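Local coordinates for protein KLLA0C04147p (Kluyveromyces lactis, PDB 5H2D) that binds ergosterol through its oxysterol-binding (ORD) domain, the part held in this chain, and probably transfers sterols between membranes, at residues 74-77 and 78-81; 108-111 and 112-115; 144-147 and 148-151; 331-334 and 335-338. All blocks are in the same frame, centred on the assembly; numbering follows the deposited sequence.

In the fold
Along the chain the four contacts follow in series, all in the oxysterol-binding domain. Interactions 1, 2 and 4 form one cluster: the centre of interaction 1 lies about 10 Å from that of interaction 2 and about 9 Å from that of interaction 4. Atoms meet between each pair of the three, joining the end of helix 72-77, the loop after helix 95-108 and helix 332-337. Interactions 1 and 2 both touch the bound ergosterol. Interaction 3 stands apart in the turn joining strands 138-146 and 151-157, its centre about 18 Å from that of interaction 1. The sterol pocket and the sulfate-binding histidines are therefore separate places in one domain.

Interaction 1: residues 74-77 and 78-81; sequences QRVA and EDLE. With ERG (ergosterol), chain B.
In the ergosterol pocket of the oxysterol-binding domain, R75 and E78 pair where helix 72-77 gives way to a 3-10 turn. The bends of R75 at chi2 (-54°) and chi3 (-67°) bring its guanidinium back over this turn, where NE forms a salt bridge with E78 OE2 at 3.2 Å. The guanidinium and carboxylate planes differ by 28°, and water 2 accepts from R75 NE at 2.9 Å. Both charges have further partners: R75 NH1 pairs with E68, and E78 OE1 with R116. The tightened backbone is evident from successive i to i+3 bonds, among them D79 N to V76 O and L80 N to A77 O, each 3.0 Å. Next to it lies the sterol hydroxyl. Water 1 donates to R75 O and to D79 OD1, 2.7 Å from each, and is also hydrogen-bonded to ergosterol O1, so it couples the helix end to the ligand. D79 OD1 itself comes within 3.1 Å of O1, while D79 OD2 forms a salt bridge with K205, whose NZ is hydrogen-bonded to the sterol too. Further along the ligand, the arginine packs on the angular methyl groups, with R75 NH1 3.7 Å from ergosterol C18.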
loop_
_atom_site.group_PDB
_atom_site.type_symbol
_atom_site.label_atom_id
_atom_site.label_comp_id
_atom_site.label_asym_id
_atom_site.label_seq_id
_atom_site.Cartn_x
_atom_site.Cartn_y
_atom_site.Cartn_z
ATOM N N GLN A 74 5.933 -2.596 -3.947
ATOM C CA GLN A 74 4.832 -2.415 -4.878
ATOM C C GLN A 74 3.498 -2.827 -4.270
ATOM O O GLN A 74 2.479 -2.196 -4.560
ATOM C CB GLN A 74 5.142 -3.194 -6.160
ATOM C CG GLN A 74 6.348 -2.583 -6.898
ATOM C CD GLN A 74 6.937 -3.495 -7.940
ATOM O OE1 GLN A 74 6.944 -4.712 -7.784
ATOM N NE2 GLN A 74 7.464 -2.905 -9.019
ATOM N N ARG A 75 3.478 -3.842 -3.392
ATOM C CA ARG A 75 2.233 -4.147 -2.691
ATOM C C ARG A 75 1.761 -2.956 -1.876
ATOM O O ARG A 75 0.554 -2.707 -1.774
ATOM C CB ARG A 75 2.409 -5.361 -1.775
ATOM C CG ARG A 75 2.681 -6.656 -2.510
ATOM C CD ARG A 75 1.637 -6.966 -3.586
ATOM N NE ARG A 75 0.319 -7.249 -3.018
ATOM C CZ ARG A 75 -0.108 -8.465 -2.673
ATOM N NH1 ARG A 75 0.667 -9.530 -2.870
ATOM N NH2 ARG A 75 -1.320 -8.603 -2.157
ATOM N N VAL A 76 2.693 -2.218 -1.267
ATOM C CA VAL A 76 2.303 -1.029 -0.512
ATOM C C VAL A 76 1.754 0.052 -1.437
ATOM O O VAL A 76 0.831 0.786 -1.062
ATOM C CB VAL A 76 3.493 -0.527 0.322
ATOM C CG1 VAL A 76 3.171 0.812 0.947
ATOM C CG2 VAL A 76 3.842 -1.563 1.409
ATOM N N ALA A 77 2.273 0.151 -2.667
ATOM C CA ALA A 77 1.704 1.094 -3.626
ATOM C C ALA A 77 0.270 0.750 -4.010
ATOM O O ALA A 77 -0.463 1.631 -4.478
ATOM C CB ALA A 77 2.576 1.157 -4.885
ATOM N N GLU A 78 -0.158 -0.507 -3.834
ATOM C CA GLU A 78 -1.548 -0.842 -4.106
ATOM C C GLU A 78 -2.518 -0.166 -3.137
ATOM O O GLU A 78 -3.731 -0.225 -3.369
ATOM C CB GLU A 78 -1.724 -2.370 -4.103
ATOM C CG GLU A 78 -0.952 -3.033 -5.261
ATOM C CD GLU A 78 -1.178 -4.539 -5.395
ATOM O OE1 GLU A 78 -2.345 -4.986 -5.499
ATOM O OE2 GLU A 78 -0.175 -5.286 -5.436
ATOM N N ASP A 79 -2.017 0.482 -2.076
ATOM C CA ASP A 79 -2.855 1.377 -1.275
ATOM C C ASP A 79 -3.543 2.410 -2.151
ATOM O O ASP A 79 -4.618 2.919 -1.800
ATOM C CB ASP A 79 -2.038 2.163 -0.241
ATOM C CG ASP A 79 -1.561 1.346 0.937
ATOM O OD1 ASP A 79 -2.040 0.209 1.167
ATOM O OD2 ASP A 79 -0.670 1.890 1.642
ATOM N N LEU A 80 -2.931 2.741 -3.281
ATOM C CA LEU A 80 -3.370 3.864 -4.102
ATOM C C LEU A 80 -4.358 3.478 -5.191
ATOM O O LEU A 80 -4.744 4.351 -5.981
ATOM C CB LEU A 80 -2.147 4.528 -4.744
ATOM C CG LEU A 80 -1.114 5.019 -3.733
ATOM C CD1 LEU A 80 0.030 5.706 -4.452
ATOM C CD2 LEU A 80 -1.779 5.953 -2.713
ATOM N N GLU A 81 -4.777 2.209 -5.268
ATOM C CA GLU A 81 -5.588 1.777 -6.404
ATOM C C GLU A 81 -6.842 2.631 -6.551
ATOM O O GLU A 81 -7.237 2.975 -7.672
ATOM C CB GLU A 81 -5.973 0.301 -6.266
ATOM C CG GLU A 81 -6.804 -0.195 -7.434
ATOM C CD GLU A 81 -7.041 -1.708 -7.406
ATOM O OE1 GLU A 81 -6.491 -2.401 -6.521
ATOM O OE2 GLU A 81 -7.787 -2.213 -8.267
HETATM C C1 ERG B . -1.765 -5.867 2.864
HETATM C C2 ERG B . -1.969 -4.407 2.465
HETATM C C3 ERG B . -0.812 -3.621 3.024
HETATM C C4 ERG B . 0.509 -4.145 2.457
HETATM C C5 ERG B . 0.654 -5.563 2.623
HETATM C C6 ERG B . 1.925 -6.090 2.806
HETATM C C7 ERG B . 2.169 -7.469 2.908
HETATM C C8 ERG B . 1.121 -8.390 2.816
HETATM C C9 ERG B . -0.213 -7.887 2.850
HETATM C C10 ERG B . -0.434 -6.434 2.353
HETATM C C11 ERG B . -1.299 -8.887 2.264
HETATM C C12 ERG B . -1.023 -10.352 2.619
HETATM C C13 ERG B . 0.417 -10.689 2.179
HETATM C C14 ERG B . 1.326 -9.803 3.060
HETATM C C15 ERG B . 2.697 -10.377 2.768
HETATM C C16 ERG B . 2.450 -11.908 2.646
HETATM C C17 ERG B . 0.904 -12.061 2.655
HETATM C C18 ERG B . 0.640 -10.505 0.661
HETATM C C19 ERG B . -0.457 -6.487 0.800
HETATM C C20 ERG B . 0.514 -13.308 1.828
HETATM C C21 ERG B . -0.988 -13.526 1.689
HETATM C C22 ERG B . 1.122 -14.499 2.558
HETATM C C23 ERG B . 2.222 -15.294 1.929
HETATM C C24 ERG B . 2.839 -16.463 2.696
HETATM C C25 ERG B . 3.057 -17.624 1.716
HETATM C C26 ERG B . 1.694 -18.050 1.161
HETATM C C27 ERG B . 3.688 -18.853 2.393
HETATM C C28 ERG B . 4.151 -15.965 3.270
HETATM O O1 ERG B . -0.967 -2.190 2.716
HETATM O O HOH W 1 -1.503 -2.092 -0.086
HETATM O O HOH W 2 -2.257 -5.930 -2.649
#

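Interaction 2: residues 108-111 and 112-115; sequences SSYA and STVK. With ERG (ergosterol), chain B.
The Y110 ring meets T113 CG2 and ergosterol C2 at a slant. Its CD1 is 4.2 Å from T113 CG2, and its CE1 is 3.7 Å from ergosterol C2, in the ring that bears the sterol hydroxyl. The tyrosine therefore lines the pocket while the threonine methyl packs beside it. Two donors of T113 converge on the carbonyl of Y110. The hydroxyl OG1 gives a 2.7 Å bond to Y110 O that lies in the carbonyl plane, whereas T113 N, 3.0 Å from the same oxygen, approaches 59° out of that plane. Because chi1 of T113 is 67°, OG1 sits between its own N and carbonyl carbon and faces back along the turn. The same hydroxyl is hydrogen-bonded to N222. One step later V114 N reaches A111 O at 3.3 Å, continuing the i to i+3 pattern of a 3-10 turn. Water 3 donates to S108 O at 2.7 Å and accepts from S112 N, bridging the start of the turn. This turn belongs to the loop between helix 95-108 and strand 119-121; Y110 and T113 pack on strand 219-230, and A111 touches W318 of strand 314-319.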
loop_
_atom_site.group_PDB
_atom_site.type_symbol
_atom_site.label_atom_id
_atom_site.label_comp_id
_atom_site.label_asym_id
_atom_site.label_seq_id
_atom_site.Cartn_x
_atom_site.Cartn_y
_atom_site.Cartn_z
ATOM N N SER A 108 -10.446 0.256 0.907
ATOM C CA SER A 108 -10.532 -0.076 -0.508
ATOM C C SER A 108 -9.353 -0.905 -1.003
ATOM O O SER A 108 -9.455 -1.504 -2.071
ATOM C CB SER A 108 -10.625 1.209 -1.330
ATOM O OG SER A 108 -9.417 1.959 -1.283
ATOM N N SER A 109 -8.240 -0.925 -0.289
ATOM C CA SER A 109 -7.042 -1.595 -0.785
ATOM C C SER A 109 -6.965 -3.069 -0.399
ATOM O O SER A 109 -5.943 -3.717 -0.678
ATOM C CB SER A 109 -5.794 -0.866 -0.300
ATOM O OG SER A 109 -5.948 -0.483 1.049
ATOM N N TYR A 110 -8.023 -3.638 0.176
ATOM C CA TYR A 110 -7.957 -5.040 0.569
ATOM C C TYR A 110 -8.584 -5.994 -0.439
ATOM O O TYR A 110 -8.233 -7.180 -0.443
ATOM C CB TYR A 110 -8.552 -5.214 1.992
ATOM C CG TYR A 110 -7.531 -4.596 2.900
ATOM C CD1 TYR A 110 -6.362 -5.286 3.212
ATOM C CD2 TYR A 110 -7.634 -3.266 3.284
ATOM C CE1 TYR A 110 -5.367 -4.700 3.934
ATOM C CE2 TYR A 110 -6.632 -2.665 4.010
ATOM C CZ TYR A 110 -5.496 -3.388 4.327
ATOM O OH TYR A 110 -4.484 -2.791 5.025
ATOM N N ALA A 111 -9.414 -5.506 -1.360
ATOM C CA ALA A 111 -9.939 -6.397 -2.388
ATOM C C ALA A 111 -8.819 -7.031 -3.195
ATOM O O ALA A 111 -8.913 -8.200 -3.590
ATOM C CB ALA A 111 -10.880 -5.646 -3.323
ATOM N N SER A 112 -7.754 -6.274 -3.457
ATOM C CA SER A 112 -6.656 -6.762 -4.281
ATOM C C SER A 112 -5.852 -7.871 -3.617
ATOM O O SER A 112 -5.053 -8.506 -4.304
ATOM C CB SER A 112 -5.711 -5.610 -4.637
ATOM O OG SER A 112 -5.157 -5.046 -3.464
ATOM N N THR A 113 -6.051 -8.128 -2.321
ATOM C CA THR A 113 -5.289 -9.186 -1.650
ATOM C C THR A 113 -5.884 -10.573 -1.879
ATOM O O THR A 113 -5.179 -11.578 -1.709
ATOM C CB THR A 113 -5.175 -8.916 -0.138
ATOM O OG1 THR A 113 -6.453 -9.025 0.507
ATOM C CG2 THR A 113 -4.598 -7.534 0.132
ATOM N N VAL A 114 -7.147 -10.652 -2.286
ATOM C CA VAL A 114 -7.782 -11.948 -2.492
ATOM C C VAL A 114 -7.112 -12.684 -3.648
ATOM O O VAL A 114 -6.679 -12.078 -4.637
ATOM C CB VAL A 114 -9.285 -11.749 -2.744
ATOM C CG1 VAL A 114 -9.963 -13.082 -2.976
ATOM C CG2 VAL A 114 -9.905 -11.042 -1.554
ATOM N N LYS A 115 -7.030 -14.008 -3.524
ATOM C CA LYS A 115 -6.535 -14.920 -4.557
ATOM C C LYS A 115 -5.047 -14.770 -4.842
ATOM O O LYS A 115 -4.565 -15.295 -5.849
ATOM C CB LYS A 115 -7.309 -14.768 -5.874
ATOM C CG LYS A 115 -8.758 -15.240 -5.771
ATOM C CD LYS A 115 -9.367 -15.434 -7.151
ATOM C CE LYS A 115 -9.632 -14.106 -7.845
ATOM N NZ LYS A 115 -10.918 -13.455 -7.430
HETATM C C1 ERG B . -1.765 -5.867 2.864
HETATM C C2 ERG B . -1.969 -4.407 2.465
HETATM C C3 ERG B . -0.812 -3.621 3.024
HETATM C C4 ERG B . 0.509 -4.145 2.457
HETATM C C5 ERG B . 0.654 -5.563 2.623
HETATM C C6 ERG B . 1.925 -6.090 2.806
HETATM C C7 ERG B . 2.169 -7.469 2.908
HETATM C C8 ERG B . 1.121 -8.390 2.816
HETATM C C9 ERG B . -0.213 -7.887 2.850
HETATM C C10 ERG B . -0.434 -6.434 2.353
HETATM C C11 ERG B . -1.299 -8.887 2.264
HETATM C C12 ERG B . -1.023 -10.352 2.619
HETATM C C13 ERG B . 0.417 -10.689 2.179
HETATM C C14 ERG B . 1.326 -9.803 3.060
HETATM C C15 ERG B . 2.697 -10.377 2.768
HETATM C C16 ERG B . 2.450 -11.908 2.646
HETATM C C17 ERG B . 0.904 -12.061 2.655
HETATM C C18 ERG B . 0.640 -10.505 0.661
HETATM C C19 ERG B . -0.457 -6.487 0.800
HETATM C C20 ERG B . 0.514 -13.308 1.828
HETATM C C21 ERG B . -0.988 -13.526 1.689
HETATM C C22 ERG B . 1.122 -14.499 2.558
HETATM C C23 ERG B . 2.222 -15.294 1.929
HETATM C C24 ERG B . 2.839 -16.463 2.696
HETATM C C25 ERG B . 3.057 -17.624 1.716
HETATM C C26 ERG B . 1.694 -18.050 1.161
HETATM C C27 ERG B . 3.688 -18.853 2.393
HETATM C C28 ERG B . 4.151 -15.965 3.270
HETATM O O1 ERG B . -0.967 -2.190 2.716
HETATM O O HOH W 3 -8.132 -3.427 -3.489
#

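Interaction 3: residues 144-147 and 148-151; sequences QVSH and HPPI. With SO4 (sulfate ion), chain F.
Q144 folds its carboxamide back over the backbone of I151, with CD 3.3 Å from I151 O. The bend at chi2 (72°) achieves this: NE2 comes alongside the ring of P150, and OE1 accepts from S152 OG. With an alanine at Q144, the S152 hydroxyl would probably lose this amide acceptor and the flank of P150 its cover. Next come V145 and S146, which together face I151 in a classic beta bulge. I151 O accepts from both V145 N (2.9 Å) and S146 N (3.3 Å), and I151 N returns a bond to S146 O at 3.0 Å. The V145 and I151 CG2 methyls touch as well. S146 points OG anti to its own N (chi1 -177°), which sets the hydroxyl to donate to P149 O, 2.6 Å away and in the carbonyl plane; this bond spans the turn containing the cis peptide before P149. Last is H147, whose ring edge is directed at the face of H148, with centroids 4.2 Å apart and planes at 50°. Both rings turn NE2 to one sulfate: H148 NE2 donates to O4 at 2.9 Å, nearly straight, while H147 NE2 faces O2 at 2.5 Å, so short that the exact length is doubtful. Q144 to P150 form most of the EQVSHHPP signature of the OSBP family; the ion probably came from the crystallisation liquor, but its position is consistent with phosphate binding by this histidine pair in relatives. The turn joins strands 138-146 and 151-157, with I151 against F168 of strand 161-173 and W413 of strand 411-415.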
loop_
_atom_site.group_PDB
_atom_site.type_symbol
_atom_site.label_atom_id
_atom_site.label_comp_id
_atom_site.label_asym_id
_atom_site.label_seq_id
_atom_site.Cartn_x
_atom_site.Cartn_y
_atom_site.Cartn_z
ATOM N N GLN A 144 13.362 0.964 0.755
ATOM C CA GLN A 144 13.541 -0.061 1.786
ATOM C C GLN A 144 14.594 0.472 2.756
ATOM O O GLN A 144 15.787 0.501 2.442
ATOM C CB GLN A 144 13.940 -1.392 1.158
ATOM C CG GLN A 144 13.869 -2.569 2.141
ATOM C CD GLN A 144 12.446 -2.967 2.493
ATOM O OE1 GLN A 144 11.472 -2.341 2.063
ATOM N NE2 GLN A 144 12.321 -4.032 3.304
ATOM N N VAL A 145 14.142 0.923 3.938
ATOM C CA VAL A 145 15.023 1.577 4.912
ATOM C C VAL A 145 15.652 0.611 5.907
ATOM O O VAL A 145 16.622 0.985 6.593
ATOM C CB VAL A 145 14.251 2.694 5.648
ATOM C CG1 VAL A 145 13.885 3.799 4.672
ATOM C CG2 VAL A 145 12.996 2.148 6.312
ATOM N N SER A 146 15.155 -0.632 5.999
ATOM C CA SER A 146 15.719 -1.649 6.874
ATOM C C SER A 146 15.496 -3.020 6.247
ATOM O O SER A 146 14.500 -3.244 5.542
ATOM C CB SER A 146 15.085 -1.602 8.278
ATOM O OG SER A 146 15.680 -2.553 9.165
ATOM N N HIS A 147 16.444 -3.924 6.484
ATOM C CA HIS A 147 16.341 -5.318 6.067
ATOM C C HIS A 147 16.160 -6.263 7.244
ATOM O O HIS A 147 15.390 -7.223 7.147
ATOM C CB HIS A 147 17.586 -5.708 5.254
ATOM C CG HIS A 147 17.646 -7.158 4.863
ATOM N ND1 HIS A 147 16.683 -7.770 4.085
ATOM C CD2 HIS A 147 18.570 -8.112 5.128
ATOM C CE1 HIS A 147 17.006 -9.039 3.901
ATOM N NE2 HIS A 147 18.151 -9.271 4.522
ATOM N N HIS A 148 16.829 -5.991 8.364
ATOM C CA HIS A 148 16.598 -6.718 9.610
ATOM C C HIS A 148 16.141 -5.739 10.685
ATOM O O HIS A 148 16.965 -5.087 11.308
ATOM C CB HIS A 148 17.874 -7.437 10.076
ATOM C CG HIS A 148 18.332 -8.530 9.159
ATOM N ND1 HIS A 148 17.510 -9.565 8.772
ATOM C CD2 HIS A 148 19.528 -8.751 8.563
ATOM C CE1 HIS A 148 18.179 -10.377 7.972
ATOM N NE2 HIS A 148 19.406 -9.907 7.831
ATOM N N PRO A 149 14.825 -5.596 10.888
ATOM C CA PRO A 149 13.726 -6.251 10.180
ATOM C C PRO A 149 13.407 -5.514 8.895
ATOM O O PRO A 149 13.896 -4.406 8.695
ATOM C CB PRO A 149 12.572 -6.145 11.171
ATOM C CG PRO A 149 12.831 -4.851 11.860
ATOM C CD PRO A 149 14.329 -4.706 11.953
ATOM N N PRO A 150 12.611 -6.132 8.029
ATOM C CA PRO A 150 12.228 -5.468 6.773
ATOM C C PRO A 150 11.273 -4.311 7.041
ATOM O O PRO A 150 10.195 -4.493 7.622
ATOM C CB PRO A 150 11.563 -6.590 5.967
ATOM C CG PRO A 150 11.053 -7.566 7.024
ATOM C CD PRO A 150 12.092 -7.509 8.131
ATOM N N ILE A 151 11.675 -3.111 6.619
ATOM C CA ILE A 151 10.840 -1.922 6.762
ATOM C C ILE A 151 10.936 -1.088 5.492
ATOM O O ILE A 151 12.040 -0.847 4.990
ATOM C CB ILE A 151 11.257 -1.065 7.969
ATOM C CG1 ILE A 151 11.215 -1.906 9.241
ATOM C CG2 ILE A 151 10.328 0.135 8.087
ATOM C CD1 ILE A 151 11.664 -1.128 10.490
HETATM S S SO4 F . 20.582 -12.031 5.495
HETATM O O1 SO4 F . 21.328 -12.935 4.622
HETATM O O2 SO4 F . 19.888 -11.028 4.700
HETATM O O3 SO4 F . 19.567 -12.797 6.218
HETATM O O4 SO4 F . 21.500 -11.394 6.441
#

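Interaction 4: residues 331-334 and 335-338; sequences TKFA and VTLN
F333 and T336 meet within helix 332-337 through a threonine hydroxyl turned onto the preceding turn. T336 has chi1 at 73°, which places OG1 between its own N and carbonyl carbon; from there it donates to F333 O over 2.7 Å, in the carbonyl plane. T336 N reaches the same oxygen at 3.0 Å from well above that plane, so F333 O receives two bonds from one residue. OG1 also lies over one face of the F333 ring and is hydrogen-bonded to Y131 OH. A valine in place of T336 would probably leave Y131 OH without this mate and F333 O with the backbone donor alone from that residue. The ring of F333, with CG anti to the backbone N (chi1 -175°), swings toward the following turn, where its CE2 meets L337 CD2 at 4.1 Å. At the start of the helix T331 is the N-cap. Its chi1 of 61° lets OG1 accept from A334 N at 2.9 Å, while T331 O takes V335 N at 3.0 Å. The V335 methyl CG2 packs 3.3 Å from that same carbonyl oxygen. Toward the other end the backbone tightens, L337 N bonding to A334 O at 3.1 Å, and N338 N donates to water 4. N338 OD1 accepts from Q74 NE2, and L337 also touches Q74, which ties this end to helix 72-77. F333 and L337 rest on strand 128-133, against R133 and against F129 and Y131 respectively.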
loop_
_atom_site.group_PDB
_atom_site.type_symbol
_atom_site.label_atom_id
_atom_site.label_comp_id
_atom_site.label_asym_id
_atom_site.label_seq_id
_atom_site.Cartn_x
_atom_site.Cartn_y
_atom_site.Cartn_z
ATOM N N THR A 331 -3.987 -7.996 -10.134
ATOM C CA THR A 331 -5.001 -7.038 -10.556
ATOM C C THR A 331 -4.498 -6.219 -11.742
ATOM O O THR A 331 -3.302 -6.153 -12.022
ATOM C CB THR A 331 -5.354 -6.069 -9.428
ATOM O OG1 THR A 331 -4.181 -5.336 -9.050
ATOM C CG2 THR A 331 -5.934 -6.807 -8.213
ATOM N N LYS A 332 -5.432 -5.551 -12.424
ATOM C CA LYS A 332 -5.036 -4.605 -13.465
ATOM C C LYS A 332 -4.065 -3.571 -12.915
ATOM O O LYS A 332 -3.040 -3.263 -13.537
ATOM C CB LYS A 332 -6.263 -3.892 -14.043
ATOM C CG LYS A 332 -7.124 -4.701 -14.988
ATOM C CD LYS A 332 -7.909 -3.740 -15.915
ATOM C CE LYS A 332 -9.420 -3.879 -15.783
ATOM N NZ LYS A 332 -9.938 -3.369 -14.480
ATOM N N PHE A 333 -4.384 -3.008 -11.744
ATOM C CA PHE A 333 -3.518 -1.985 -11.175
ATOM C C PHE A 333 -2.140 -2.555 -10.873
ATOM O O PHE A 333 -1.121 -1.922 -11.169
ATOM C CB PHE A 333 -4.144 -1.399 -9.910
ATOM C CG PHE A 333 -3.372 -0.246 -9.331
ATOM C CD1 PHE A 333 -3.466 1.027 -9.886
ATOM C CD2 PHE A 333 -2.571 -0.420 -8.206
ATOM C CE1 PHE A 333 -2.764 2.084 -9.348
ATOM C CE2 PHE A 333 -1.865 0.638 -7.674
ATOM C CZ PHE A 333 -1.970 1.893 -8.232
ATOM N N ALA A 334 -2.089 -3.758 -10.294
ATOM C CA ALA A 334 -0.793 -4.334 -9.961
ATOM C C ALA A 334 0.039 -4.588 -11.207
ATOM O O ALA A 334 1.262 -4.455 -11.168
ATOM C CB ALA A 334 -0.967 -5.628 -9.157
ATOM N N VAL A 335 -0.606 -4.944 -12.324
ATOM C CA VAL A 335 0.119 -5.146 -13.575
ATOM C C VAL A 335 0.859 -3.885 -14.005
ATOM O O VAL A 335 1.921 -3.967 -14.647
ATOM C CB VAL A 335 -0.857 -5.645 -14.660
ATOM C CG1 VAL A 335 -0.218 -5.543 -16.058
ATOM C CG2 VAL A 335 -1.231 -7.095 -14.395
ATOM N N THR A 336 0.355 -2.698 -13.630
ATOM C CA THR A 336 1.032 -1.474 -14.062
ATOM C C THR A 336 2.325 -1.193 -13.299
ATOM O O THR A 336 3.139 -0.385 -13.766
ATOM C CB THR A 336 0.127 -0.237 -13.924
ATOM O OG1 THR A 336 -0.016 0.131 -12.539
ATOM C CG2 THR A 336 -1.239 -0.465 -14.566
ATOM N N LEU A 337 2.546 -1.835 -12.148
ATOM C CA LEU A 337 3.531 -1.321 -11.206
ATOM C C LEU A 337 4.956 -1.695 -11.590
ATOM O O LEU A 337 5.857 -0.849 -11.536
ATOM C CB LEU A 337 3.223 -1.839 -9.801
ATOM C CG LEU A 337 1.929 -1.294 -9.197
ATOM C CD1 LEU A 337 1.614 -1.985 -7.870
ATOM C CD2 LEU A 337 1.997 0.207 -9.006
ATOM N N ASN A 338 5.193 -2.961 -11.930
ATOM C CA ASN A 338 6.535 -3.419 -12.272
ATOM C C ASN A 338 6.825 -3.324 -13.764
ATOM O O ASN A 338 7.658 -4.084 -14.275
ATOM C CB ASN A 338 6.757 -4.853 -11.788
ATOM C CG ASN A 338 8.231 -5.166 -11.595
ATOM O OD1 ASN A 338 8.976 -4.337 -11.090
ATOM N ND2 ASN A 338 8.663 -6.356 -12.032
HETATM O O HOH W 4 3.620 -5.434 -12.155
#